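Local coordinates for poly-beta-1,6-N-acetyl-D-glucosamine export protein (Escherichia coli, PDB 4Y25) that exports the biofilm adhesin poly-beta-1,6-N-acetyl-D-glucosamine across the outer membrane, the part described being its C-terminal membrane beta-barrel domain, at residues Tyr182-Phe187 with Glu217-Leu222; Glu231-Ala236 with Gly257-Trp262; Ser170-Glu175 with Leu188-Tyr193. All blocks are in the same frame, centred on the assembly; numbering follows the deposited sequence.

Contact 1 (Tyr182-Phe187 with Glu217-Leu222); sequences YLIVDF and EASHLL
The amide D186 N reaches E217 O at 2.7 Å, and E217 N returns a bond to D186 O, so the pair is doubly tied. Two residues on, I184 and S219 repeat the exchange. A fifth bond, from L221 N to Y182 O (2.8 Å), continues the ladder just before the start of strand 183-187. Between these rungs, the CA-H groups of L183, V185 and A218 approach carbonyl oxygens, as is common between antiparallel strands.

Side chains alternate between the two faces. On the one turned toward the barrel interior, the chi1 of I184 (70°) sets CG1 between its backbone N and carbonyl carbon, which brings that methylene within 3.6 Å of S219 CB. D186 and E217 share this face; their like-charged oxygens D186 OD2 and E217 OE2 remain 5.0 Å apart. The D186 carboxylate is held from the other side, by a salt bridge to R176 and a hydrogen bond from Q174, which probably favours its ionised form.

The outward face is less polar. V185 CG2 lies 4.2 Å from A218 CB, while L183 CD1 rests near S219 O. Near that start, the Y182 and H220 rings meet edge to edge: Y182 CD1 and H220 CD2 are 3.9 Å apart, each near the plane of the other ring, so neither stacks. With its CG anti to the backbone N (chi1 -175°), the imidazole of H220 is carried toward Y182. An interior face bearing charge backed by a mostly apolar outer face is the alternating pattern of transmembrane strands in an outer-membrane beta barrel.

Contact 2 (Glu231-Ala236 with Gly257-Trp262); sequences EQIFSA and GQRISW
Backbone bonding between E231-I233 and G257-R259 consists of two doubly bonded pairs, E231 with R259 and I233 with G257. I233 N to G257 O is one of the four bonds. In between, Q232 and Q258 form a non-hydrogen-bonded pair with CA atoms 4.1 Å apart.

Aliphatic packing partly follows the register. On the inward face E231 and R259 run side by side, E231 CG lying 3.5 Å from R259 CB, and I233 CD1 makes a diagonal contact with R259 CG at 3.8 Å. G257 brings no side chain to this face, and its carbonyl oxygen lies beside I233 CB. On the outward face Q232 CB meets Q258 CG at 3.9 Å.

Polar ends find their partners beyond the pair. R259 bends at chi2 (-84°) and leads its guanidinium away from the E231 carboxylate, E231 OE2 staying 5.7 Å from R259 NE; its salt bridges go to D292 and D267. The Q232 and Q258 amides both bond Y256 OH. This is antiparallel pairing within a beta hairpin, strands 228-243 and 247-262, in the wall of the PgaA barrel.

Contact 3 (Ser170-Glu175 with Leu188-Tyr193); sequences SLEGQE and LPSLYY
This is an antiparallel backbone pairing within the hairpin of strands 165-179 and 183-195, near the place where the second strand is interrupted, with side-chain packing on both faces. L171 and L191 form its regular, doubly bonded pair: L171 N binds L191 O at 3.0 Å, and L191 N binds L171 O at 2.9 Å. Their CB atoms stand 4.3 Å apart on the outward face.

Toward L188 and P189 the ladder weakens. G173 N makes only a weak bond to P189 O (3.2 Å), and proline has no N-H with which to answer. G173 O instead faces carbon: L188 CA at 3.2 Å, as a CA-H···O contact, and P189 CD at 3.4 Å.

The inward face is polar. E172 CG touches S190 OG at 3.7 Å, the hydroxyl brought alongside by its position anti to the backbone N (chi1 -168°). S170 CB comes to the edge of the Y192 ring at CD1 (4.3 Å); the phenol oxygen bonds E168 and E194. Such a hairpin, with its second strand broken at L188-P189, forms part of the wall of an up-and-down antiparallel beta barrel.

In the fold
From the N terminus, 170-175 comes first, and the chain turns back after strand 165-179 so that contact 3 closes a hairpin over a gap of twelve residues. Before its second half is reached, contact 1 has opened at 182-187, so the two cross; contact 1 closes the connection between strands 183-195 and 208-225, and strand 183-195 is paired on both edges. Among other links, F187 N bonds E175 O. Contact 2 follows in series, closing the hairpin of 228-243 and 247-262, fastened to contact 1 for instance where A218 N meets F234 O. The contacts, with the 208-225/228-243 pairing between contacts 1 and 2, span five consecutive strands of the sixteen-stranded barrel; contacts 2 and 3 do not touch.

Contact 1 (Tyr182-Phe187 with Glu217-Leu222)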
loop_
_atom_site.group_PDB
_atom_site.type_symbol
_atom_site.label_atom_id
_atom_site.label_comp_id
_atom_site.label_asym_id
_atom_site.label_seq_id
_atom_site.Cartn_x
_atom_site.Cartn_y
_atom_site.Cartn_z
ATOM N N TYR A 182 -23.289 0.614 14.768
ATOM C CA TYR A 182 -22.719 1.934 14.512
ATOM C C TYR A 182 -21.196 1.979 14.665
ATOM O O TYR A 182 -20.541 2.879 14.139
ATOM C CB TYR A 182 -23.364 2.964 15.445
ATOM C CG TYR A 182 -23.123 2.697 16.917
ATOM C CD1 TYR A 182 -22.020 3.235 17.569
ATOM C CD2 TYR A 182 -23.994 1.902 17.652
ATOM C CE1 TYR A 182 -21.792 2.991 18.911
ATOM C CE2 TYR A 182 -23.774 1.653 18.996
ATOM C CZ TYR A 182 -22.670 2.200 19.619
ATOM O OH TYR A 182 -22.442 1.957 20.955
ATOM N N LEU A 183 -20.635 1.011 15.383
ATOM C CA LEU A 183 -19.211 1.034 15.711
ATOM C C LEU A 183 -18.557 -0.342 15.645
ATOM O O LEU A 183 -19.035 -1.291 16.260
ATOM C CB LEU A 183 -19.009 1.618 17.109
ATOM C CG LEU A 183 -17.661 1.355 17.785
ATOM C CD1 LEU A 183 -16.541 2.119 17.096
ATOM C CD2 LEU A 183 -17.726 1.704 19.264
ATOM N N ILE A 184 -17.458 -0.449 14.904
ATOM C CA ILE A 184 -16.657 -1.666 14.942
ATOM C C ILE A 184 -15.224 -1.354 15.375
ATOM O O ILE A 184 -14.670 -0.299 15.050
ATOM C CB ILE A 184 -16.644 -2.408 13.583
ATOM C CG1 ILE A 184 -15.840 -1.642 12.532
ATOM C CG2 ILE A 184 -18.060 -2.671 13.103
ATOM C CD1 ILE A 184 -15.654 -2.406 11.240
ATOM N N VAL A 185 -14.640 -2.270 16.136
ATOM C CA VAL A 185 -13.284 -2.095 16.638
ATOM C C VAL A 185 -12.440 -3.319 16.316
ATOM O O VAL A 185 -12.732 -4.428 16.771
ATOM C CB VAL A 185 -13.265 -1.849 18.159
ATOM C CG1 VAL A 185 -11.840 -1.665 18.641
ATOM C CG2 VAL A 185 -14.110 -0.636 18.514
ATOM N N ASP A 186 -11.396 -3.116 15.523
ATOM C CA ASP A 186 -10.500 -4.204 15.160
ATOM C C ASP A 186 -9.169 -4.104 15.883
ATOM O O ASP A 186 -8.655 -3.013 16.116
ATOM C CB ASP A 186 -10.258 -4.224 13.649
ATOM C CG ASP A 186 -11.402 -4.844 12.883
ATOM O OD1 ASP A 186 -12.121 -5.676 13.473
ATOM O OD2 ASP A 186 -11.575 -4.508 11.692
ATOM N N PHE A 187 -8.617 -5.257 16.242
ATOM C CA PHE A 187 -7.253 -5.327 16.742
ATOM C C PHE A 187 -6.356 -5.765 15.591
ATOM O O PHE A 187 -6.537 -6.847 15.034
ATOM C CB PHE A 187 -7.156 -6.290 17.930
ATOM C CG PHE A 187 -5.757 -6.488 18.444
ATOM C CD1 PHE A 187 -4.998 -5.408 18.862
ATOM C CD2 PHE A 187 -5.211 -7.760 18.533
ATOM C CE1 PHE A 187 -3.715 -5.587 19.345
ATOM C CE2 PHE A 187 -3.926 -7.949 19.018
ATOM C CZ PHE A 187 -3.177 -6.862 19.423
ATOM N N GLU A 217 -7.988 -0.364 15.346
ATOM C CA GLU A 217 -8.685 0.548 14.458
ATOM C C GLU A 217 -10.158 0.550 14.825
ATOM O O GLU A 217 -10.727 -0.498 15.139
ATOM C CB GLU A 217 -8.490 0.147 12.994
ATOM C CG GLU A 217 -9.048 1.148 11.998
ATOM C CD GLU A 217 -8.823 0.727 10.559
ATOM O OE1 GLU A 217 -7.963 1.335 9.888
ATOM O OE2 GLU A 217 -9.511 -0.210 10.098
ATOM N N ALA A 218 -10.769 1.729 14.804
ATOM C CA ALA A 218 -12.179 1.855 15.144
ATOM C C ALA A 218 -12.932 2.623 14.066
ATOM O O ALA A 218 -12.640 3.787 13.802
ATOM C CB ALA A 218 -12.340 2.536 16.495
ATOM N N SER A 219 -13.896 1.958 13.439
ATOM C CA SER A 219 -14.742 2.598 12.439
ATOM C C SER A 219 -16.061 3.032 13.060
ATOM O O SER A 219 -16.865 2.196 13.469
ATOM C CB SER A 219 -15.005 1.657 11.261
ATOM O OG SER A 219 -13.801 1.314 10.598
ATOM N N HIS A 220 -16.279 4.340 13.140
ATOM C CA HIS A 220 -17.536 4.859 13.662
ATOM C C HIS A 220 -18.405 5.394 12.532
ATOM O O HIS A 220 -17.911 6.040 11.608
ATOM C CB HIS A 220 -17.287 5.953 14.698
ATOM C CG HIS A 220 -18.537 6.446 15.356
ATOM N ND1 HIS A 220 -18.941 7.762 15.300
ATOM C CD2 HIS A 220 -19.480 5.795 16.079
ATOM C CE1 HIS A 220 -20.074 7.902 15.964
ATOM N NE2 HIS A 220 -20.422 6.723 16.447
ATOM N N LEU A 221 -19.703 5.123 12.616
ATOM C CA LEU A 221 -20.638 5.514 11.569
ATOM C C LEU A 221 -21.318 6.844 11.891
ATOM O O LEU A 221 -22.026 6.968 12.890
ATOM C CB LEU A 221 -21.683 4.419 11.363
ATOM C CG LEU A 221 -22.567 4.550 10.124
ATOM C CD1 LEU A 221 -21.711 4.620 8.868
ATOM C CD2 LEU A 221 -23.542 3.389 10.046
ATOM N N LEU A 222 -21.097 7.835 11.034
ATOM C CA LEU A 222 -21.644 9.170 11.243
ATOM C C LEU A 222 -23.083 9.279 10.743
ATOM O O LEU A 222 -23.933 9.894 11.391
ATOM C CB LEU A 222 -20.764 10.211 10.548
ATOM C CG LEU A 222 -19.333 10.320 11.076
ATOM C CD1 LEU A 222 -18.553 11.370 10.311
ATOM C CD2 LEU A 222 -19.339 10.649 12.560
#

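Contact 2 (Glu231-Ala236 with Gly257-Trp262)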
loop_
_atom_site.group_PDB
_atom_site.type_symbol
_atom_site.label_atom_id
_atom_site.label_comp_id
_atom_site.label_asym_id
_atom_site.label_seq_id
_atom_site.Cartn_x
_atom_site.Cartn_y
_atom_site.Cartn_z
ATOM N N GLU A 231 -18.573 7.408 7.226
ATOM C CA GLU A 231 -17.941 6.941 8.457
ATOM C C GLU A 231 -16.619 7.648 8.750
ATOM O O GLU A 231 -15.974 8.180 7.849
ATOM C CB GLU A 231 -17.707 5.430 8.397
ATOM C CG GLU A 231 -16.687 4.999 7.357
ATOM C CD GLU A 231 -16.219 3.566 7.548
ATOM O OE1 GLU A 231 -16.567 2.957 8.582
ATOM O OE2 GLU A 231 -15.502 3.049 6.665
ATOM N N GLN A 232 -16.222 7.652 10.019
ATOM C CA GLN A 232 -14.909 8.158 10.400
ATOM C C GLN A 232 -14.038 7.026 10.931
ATOM O O GLN A 232 -14.518 6.113 11.606
ATOM C CB GLN A 232 -15.020 9.267 11.446
ATOM C CG GLN A 232 -15.608 8.822 12.766
ATOM C CD GLN A 232 -15.638 9.936 13.785
ATOM O OE1 GLN A 232 -15.187 11.051 13.516
ATOM N NE2 GLN A 232 -16.174 9.644 14.965
ATOM N N ILE A 233 -12.751 7.096 10.622
ATOM C CA ILE A 233 -11.824 6.046 11.002
ATOM C C ILE A 233 -10.758 6.574 11.950
ATOM O O ILE A 233 -10.012 7.489 11.609
ATOM C CB ILE A 233 -11.140 5.439 9.767
ATOM C CG1 ILE A 233 -12.188 5.036 8.727
ATOM C CG2 ILE A 233 -10.275 4.258 10.172
ATOM C CD1 ILE A 233 -11.643 4.922 7.320
ATOM N N PHE A 234 -10.695 6.000 13.146
ATOM C CA PHE A 234 -9.617 6.317 14.070
ATOM C C PHE A 234 -8.757 5.086 14.311
ATOM O O PHE A 234 -9.273 4.006 14.596
ATOM C CB PHE A 234 -10.161 6.845 15.398
ATOM C CG PHE A 234 -9.099 7.059 16.434
ATOM C CD1 PHE A 234 -8.105 8.004 16.239
ATOM C CD2 PHE A 234 -9.085 6.307 17.599
ATOM C CE1 PHE A 234 -7.118 8.202 17.190
ATOM C CE2 PHE A 234 -8.101 6.501 18.554
ATOM C CZ PHE A 234 -7.116 7.450 18.348
ATOM N N SER A 235 -7.443 5.253 14.187
ATOM C CA SER A 235 -6.514 4.151 14.411
ATOM C C SER A 235 -5.316 4.620 15.226
ATOM O O SER A 235 -4.855 5.753 15.072
ATOM C CB SER A 235 -6.044 3.555 13.082
ATOM O OG SER A 235 -5.330 4.513 12.319
ATOM N N ALA A 236 -4.821 3.745 16.094
ATOM C CA ALA A 236 -3.695 4.075 16.960
ATOM C C ALA A 236 -2.841 2.846 17.245
ATOM O O ALA A 236 -3.355 1.734 17.389
ATOM C CB ALA A 236 -4.188 4.689 18.259
ATOM N N GLY A 257 -9.339 9.470 9.673
ATOM C CA GLY A 257 -9.853 9.565 8.322
ATOM C C GLY A 257 -11.359 9.435 8.243
ATOM O O GLY A 257 -12.015 9.105 9.231
ATOM N N GLN A 258 -11.908 9.709 7.064
ATOM C CA GLN A 258 -13.339 9.559 6.831
ATOM C C GLN A 258 -13.625 8.929 5.479
ATOM O O GLN A 258 -12.854 9.089 4.535
ATOM C CB GLN A 258 -14.048 10.905 6.933
ATOM C CG GLN A 258 -14.179 11.413 8.352
ATOM C CD GLN A 258 -14.729 12.819 8.417
ATOM O OE1 GLN A 258 -15.448 13.265 7.520
ATOM N NE2 GLN A 258 -14.386 13.533 9.480
ATOM N N ARG A 259 -14.741 8.211 5.401
ATOM C CA ARG A 259 -15.158 7.538 4.178
ATOM C C ARG A 259 -16.550 7.980 3.743
ATOM O O ARG A 259 -17.440 8.166 4.575
ATOM C CB ARG A 259 -15.135 6.021 4.368
ATOM C CG ARG A 259 -13.771 5.383 4.205
ATOM C CD ARG A 259 -13.484 5.113 2.741
ATOM N NE ARG A 259 -12.068 4.861 2.499
ATOM C CZ ARG A 259 -11.528 4.757 1.290
ATOM N NH1 ARG A 259 -12.286 4.881 0.209
ATOM N NH2 ARG A 259 -10.230 4.527 1.163
ATOM N N ILE A 260 -16.727 8.149 2.437
ATOM C CA ILE A 260 -18.036 8.425 1.856
ATOM C C ILE A 260 -18.345 7.396 0.774
ATOM O O ILE A 260 -17.535 7.166 -0.125
ATOM C CB ILE A 260 -18.116 9.842 1.251
ATOM C CG1 ILE A 260 -18.398 10.875 2.340
ATOM C CG2 ILE A 260 -19.215 9.919 0.200
ATOM C CD1 ILE A 260 -19.831 10.873 2.820
ATOM N N SER A 261 -19.506 6.763 0.878
ATOM C CA SER A 261 -19.976 5.857 -0.159
ATOM C C SER A 261 -21.313 6.368 -0.670
ATOM O O SER A 261 -22.202 6.656 0.126
ATOM C CB SER A 261 -20.104 4.430 0.375
ATOM O OG SER A 261 -20.642 3.569 -0.611
ATOM N N TRP A 262 -21.455 6.497 -1.988
ATOM C CA TRP A 262 -22.673 7.073 -2.552
ATOM C C TRP A 262 -23.190 6.331 -3.782
ATOM O O TRP A 262 -22.581 6.383 -4.852
ATOM C CB TRP A 262 -22.447 8.540 -2.909
ATOM C CG TRP A 262 -23.719 9.320 -2.938
ATOM C CD1 TRP A 262 -24.484 9.606 -4.031
ATOM C CD2 TRP A 262 -24.387 9.901 -1.814
ATOM N NE1 TRP A 262 -25.586 10.337 -3.656
ATOM C CE2 TRP A 262 -25.550 10.531 -2.300
ATOM C CE3 TRP A 262 -24.113 9.954 -0.443
ATOM C CZ2 TRP A 262 -26.437 11.205 -1.463
ATOM C CZ3 TRP A 262 -24.995 10.623 0.386
ATOM C CH2 TRP A 262 -26.142 11.241 -0.127
#

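Contact 3 (Ser170-Glu175 with Leu188-Tyr193)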
loop_
_atom_site.group_PDB
_atom_site.type_symbol
_atom_site.label_atom_id
_atom_site.label_comp_id
_atom_site.label_asym_id
_atom_site.label_seq_id
_atom_site.Cartn_x
_atom_site.Cartn_y
_atom_site.Cartn_z
ATOM N N SER A 170 6.405 -9.716 6.362
ATOM C CA SER A 170 5.409 -9.114 7.238
ATOM C C SER A 170 4.399 -10.152 7.706
ATOM O O SER A 170 4.122 -11.126 7.008
ATOM C CB SER A 170 4.690 -7.963 6.532
ATOM O OG SER A 170 3.977 -8.426 5.401
ATOM N N LEU A 171 3.858 -9.940 8.899
ATOM C CA LEU A 171 2.823 -10.811 9.435
ATOM C C LEU A 171 1.769 -9.979 10.150
ATOM O O LEU A 171 2.044 -9.357 11.174
ATOM C CB LEU A 171 3.422 -11.849 10.384
ATOM C CG LEU A 171 2.416 -12.721 11.137
ATOM C CD1 LEU A 171 1.489 -13.445 10.169
ATOM C CD2 LEU A 171 3.138 -13.713 12.034
ATOM N N GLU A 172 0.563 -9.966 9.598
ATOM C CA GLU A 172 -0.515 -9.160 10.152
ATOM C C GLU A 172 -1.633 -10.021 10.723
ATOM O O GLU A 172 -1.760 -11.202 10.396
ATOM C CB GLU A 172 -1.078 -8.216 9.086
ATOM C CG GLU A 172 -0.110 -7.133 8.645
ATOM C CD GLU A 172 -0.786 -6.037 7.841
ATOM O OE1 GLU A 172 -2.024 -5.899 7.944
ATOM O OE2 GLU A 172 -0.078 -5.315 7.108
ATOM N N GLY A 173 -2.436 -9.414 11.588
ATOM C CA GLY A 173 -3.615 -10.054 12.135
ATOM C C GLY A 173 -4.766 -9.066 12.174
ATOM O O GLY A 173 -4.553 -7.856 12.236
ATOM N N GLN A 174 -5.987 -9.580 12.125
ATOM C CA GLN A 174 -7.169 -8.737 12.216
ATOM C C GLN A 174 -8.219 -9.419 13.079
ATOM O O GLN A 174 -8.929 -10.315 12.623
ATOM C CB GLN A 174 -7.730 -8.426 10.824
ATOM C CG GLN A 174 -8.923 -7.478 10.833
ATOM C CD GLN A 174 -9.224 -6.900 9.462
ATOM O OE1 GLN A 174 -8.576 -7.246 8.474
ATOM N NE2 GLN A 174 -10.205 -6.006 9.398
ATOM N N GLU A 175 -8.305 -8.996 14.336
ATOM C CA GLU A 175 -9.267 -9.569 15.265
ATOM C C GLU A 175 -10.364 -8.570 15.614
ATOM O O GLU A 175 -10.087 -7.459 16.065
ATOM C CB GLU A 175 -8.562 -10.042 16.534
ATOM C CG GLU A 175 -9.497 -10.606 17.586
ATOM C CD GLU A 175 -8.745 -11.231 18.736
ATOM O OE1 GLU A 175 -7.513 -11.386 18.610
ATOM O OE2 GLU A 175 -9.378 -11.560 19.762
ATOM N N LEU A 188 -5.408 -4.911 15.215
ATOM C CA LEU A 188 -4.525 -5.208 14.093
ATOM C C LEU A 188 -3.058 -5.210 14.508
ATOM O O LEU A 188 -2.348 -4.224 14.308
ATOM C CB LEU A 188 -4.735 -4.202 12.957
ATOM C CG LEU A 188 -6.096 -4.180 12.259
ATOM C CD1 LEU A 188 -6.986 -3.124 12.876
ATOM C CD2 LEU A 188 -5.930 -3.939 10.769
ATOM N N PRO A 189 -2.596 -6.325 15.089
ATOM C CA PRO A 189 -1.185 -6.451 15.462
ATOM C C PRO A 189 -0.319 -6.726 14.239
ATOM O O PRO A 189 -0.637 -7.620 13.455
ATOM C CB PRO A 189 -1.183 -7.643 16.418
ATOM C CG PRO A 189 -2.317 -8.488 15.941
ATOM C CD PRO A 189 -3.368 -7.535 15.423
ATOM N N SER A 190 0.756 -5.967 14.074
ATOM C CA SER A 190 1.604 -6.129 12.900
ATOM C C SER A 190 3.048 -6.460 13.265
ATOM O O SER A 190 3.602 -5.917 14.222
ATOM C CB SER A 190 1.564 -4.865 12.038
ATOM O OG SER A 190 2.162 -5.094 10.774
ATOM N N LEU A 191 3.643 -7.363 12.494
ATOM C CA LEU A 191 5.063 -7.666 12.603
ATOM C C LEU A 191 5.740 -7.421 11.260
ATOM O O LEU A 191 5.130 -7.608 10.207
ATOM C CB LEU A 191 5.287 -9.109 13.056
ATOM C CG LEU A 191 4.656 -9.524 14.385
ATOM C CD1 LEU A 191 5.055 -10.944 14.740
ATOM C CD2 LEU A 191 5.057 -8.564 15.485
ATOM N N TYR A 192 7.000 -7.003 11.294
ATOM C CA TYR A 192 7.718 -6.689 10.066
ATOM C C TYR A 192 9.210 -6.973 10.197
ATOM O O TYR A 192 9.818 -6.701 11.232
ATOM C CB TYR A 192 7.490 -5.227 9.681
ATOM C CG TYR A 192 8.267 -4.772 8.465
ATOM C CD1 TYR A 192 7.915 -5.201 7.188
ATOM C CD2 TYR A 192 9.343 -3.904 8.591
ATOM C CE1 TYR A 192 8.622 -4.783 6.074
ATOM C CE2 TYR A 192 10.054 -3.479 7.483
ATOM C CZ TYR A 192 9.690 -3.921 6.228
ATOM O OH TYR A 192 10.401 -3.497 5.129
ATOM N N TYR A 193 9.785 -7.525 9.133
ATOM C CA TYR A 193 11.204 -7.855 9.092
ATOM C C TYR A 193 11.804 -7.403 7.765
ATOM O O TYR A 193 11.232 -7.648 6.704
ATOM C CB TYR A 193 11.406 -9.359 9.297
ATOM C CG TYR A 193 12.847 -9.825 9.251
ATOM C CD1 TYR A 193 13.695 -9.641 10.336
ATOM C CD2 TYR A 193 13.353 -10.469 8.129
ATOM C CE1 TYR A 193 15.010 -10.074 10.300
ATOM C CE2 TYR A 193 14.664 -10.905 8.083
ATOM C CZ TYR A 193 15.488 -10.706 9.168
ATOM O OH TYR A 193 16.793 -11.141 9.119
#